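Local coordinates for Thiol:disulfide interchange protein DsbA (Neisseria meningitidis MC58, PDB 3HZ8) that probably acts as a periplasmic thiol-disulfide oxidoreductase of the thioredoxin family, introducing disulfide bonds into exported proteins, at residues 78-83 / 125-130. The protein carries 1 engineered substitution. Numbering follows the deposited sequence. Where two conformers were deposited one is given.
Sequences AAVDMA and KKVLAA
With chi1 at 175°, Val127 sets CG1 anti to its backbone N and splits its two methyls between successive turns of helix 71-83: CG1 meets Ala79 CB at 3.8 Å, while CG2 lies 3.8 Å from Ala83 CB. Met82 reaches across differently. Its CG is anti to the carbonyl carbon and, in one of two conformers, the chain bends at chi3 (55°) and lays CE 3.7 Å from Ala130 CB. Ala130 sends its methyl among Ala79, Met82 and Ala83, its CB standing 3.7 Å from that of Ala83. With alanines at three touching positions, methyls meet backbone directly: Ala83 CB presses on the carbonyl of Lys126, 3.1 Å from its O, and Ala79 CB packs on Val127 O. Val80 CG2 brushes Val127 CG1 at 4.2 Å. No hydrogen bond links the segments, whose axes pass 8.1 Å apart, at 120° between their N-to-C directions. The Ala130 carbonyl accepts hydrogen bonds from the Ser133 and Ser136 hydroxyls. The contact joins two helices of the helical region that DsbA proteins insert into the thioredoxin fold: Val80 also packs on helix 88-101, Val127 on Leu116 of helix 109-118, and Met82 on helix 134-149.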
loop_
_atom_site.group_PDB
_atom_site.type_symbol
_atom_site.label_atom_id
_atom_site.label_comp_id
_atom_site.label_asym_id
_atom_site.label_seq_id
_atom_site.Cartn_x
_atom_site.Cartn_y
_atom_site.Cartn_z
ATOM N N ALA A 78 0.195 9.595 0.977
ATOM C CA ALA A 78 -1.127 10.136 1.273
ATOM C C ALA A 78 -1.591 11.027 0.121
ATOM O O ALA A 78 -2.703 10.870 -0.376
ATOM C CB ALA A 78 -1.086 10.912 2.569
ATOM N N ALA A 79 -0.724 11.933 -0.323
ATOM C CA ALA A 79 -1.075 12.868 -1.392
ATOM C C ALA A 79 -1.418 12.163 -2.712
ATOM O O ALA A 79 -2.332 12.589 -3.435
ATOM C CB ALA A 79 0.067 13.850 -1.600
ATOM N N VAL A 80 -0.673 11.107 -3.040
ATOM C CA VAL A 80 -0.920 10.320 -4.255
ATOM C C VAL A 80 -2.287 9.662 -4.148
ATOM O O VAL A 80 -3.066 9.667 -5.102
ATOM C CB VAL A 80 0.178 9.243 -4.465
ATOM C CG1 VAL A 80 -0.245 8.187 -5.517
ATOM C CG2 VAL A 80 1.490 9.898 -4.836
ATOM N N ASP A 81 -2.579 9.095 -2.982
ATOM C CA ASP A 81 -3.870 8.462 -2.760
ATOM C C ASP A 81 -5.008 9.457 -2.979
ATOM O O ASP A 81 -6.007 9.124 -3.628
ATOM C CB ASP A 81 -3.935 7.866 -1.354
ATOM C CG ASP A 81 -4.410 6.442 -1.356
ATOM O OD1 ASP A 81 -4.816 5.937 -2.428
ATOM O OD2 ASP A 81 -4.364 5.829 -0.269
ATOM N N MET A 82 -4.820 10.679 -2.468
ATOM C CA MET A 82 -5.802 11.761 -2.547
ATOM C C MET A 82 -5.989 12.272 -3.980
ATOM O O MET A 82 -7.011 12.028 -4.629
ATOM C CB MET A 82 -5.364 12.931 -1.645
ATOM C CG MET A 82 -5.341 12.632 -0.152
ATOM S SD MET A 82 -4.518 13.858 0.898
ATOM C CE MET A 82 -5.415 15.336 0.416
ATOM N N ALA A 83 -4.988 12.998 -4.452
ATOM C CA ALA A 83 -5.068 13.732 -5.709
ATOM C C ALA A 83 -4.907 12.886 -6.962
ATOM O O ALA A 83 -5.302 13.302 -8.058
ATOM C CB ALA A 83 -4.047 14.819 -5.703
ATOM N N LYS A 125 0.749 18.765 -10.070
ATOM C CA LYS A 125 0.249 19.942 -9.352
ATOM C C LYS A 125 -0.871 19.615 -8.364
ATOM O O LYS A 125 -0.911 20.189 -7.276
ATOM C CB LYS A 125 -0.181 21.060 -10.321
ATOM C CG LYS A 125 0.963 21.586 -11.191
ATOM C CD LYS A 125 0.547 22.763 -12.086
ATOM C CE LYS A 125 -0.506 22.385 -13.123
ATOM N NZ LYS A 125 0.049 21.531 -14.212
ATOM N N LYS A 126 -1.765 18.689 -8.735
ATOM C CA LYS A 126 -2.843 18.273 -7.824
ATOM C C LYS A 126 -2.306 17.481 -6.638
ATOM O O LYS A 126 -2.778 17.658 -5.515
ATOM C CB LYS A 126 -3.954 17.495 -8.547
ATOM C CG LYS A 126 -4.914 18.375 -9.379
ATOM C CD LYS A 126 -5.603 19.455 -8.551
ATOM C CE LYS A 126 -6.834 20.042 -9.273
ATOM N NZ LYS A 126 -6.538 20.584 -10.643
ATOM N N VAL A 127 -1.313 16.629 -6.893
ATOM C CA VAL A 127 -0.655 15.878 -5.818
ATOM C C VAL A 127 0.111 16.836 -4.889
ATOM O O VAL A 127 0.067 16.702 -3.668
ATOM C CB VAL A 127 0.232 14.744 -6.362
ATOM C CG1 VAL A 127 1.003 14.066 -5.226
ATOM C CG2 VAL A 127 -0.639 13.704 -7.098
ATOM N N LEU A 128 0.770 17.837 -5.473
ATOM C CA LEU A 128 1.374 18.898 -4.662
ATOM C C LEU A 128 0.347 19.600 -3.751
ATOM O O LEU A 128 0.592 19.778 -2.564
ATOM C CB LEU A 128 2.093 19.915 -5.554
ATOM C CG LEU A 128 2.746 21.082 -4.804
ATOM C CD1 LEU A 128 3.698 20.621 -3.693
ATOM C CD2 LEU A 128 3.442 22.046 -5.785
ATOM N N ALA A 129 -0.805 19.972 -4.310
ATOM C CA ALA A 129 -1.875 20.575 -3.512
ATOM C C ALA A 129 -2.339 19.661 -2.382
ATOM O O ALA A 129 -2.570 20.114 -1.269
ATOM C CB ALA A 129 -3.057 20.979 -4.398
ATOM N N ALA A 130 -2.465 18.373 -2.691
ATOM C CA ALA A 130 -2.819 17.381 -1.685
ATOM C C ALA A 130 -1.749 17.289 -0.596
ATOM O O ALA A 130 -2.085 17.180 0.583
ATOM C CB ALA A 130 -3.051 16.014 -2.326
#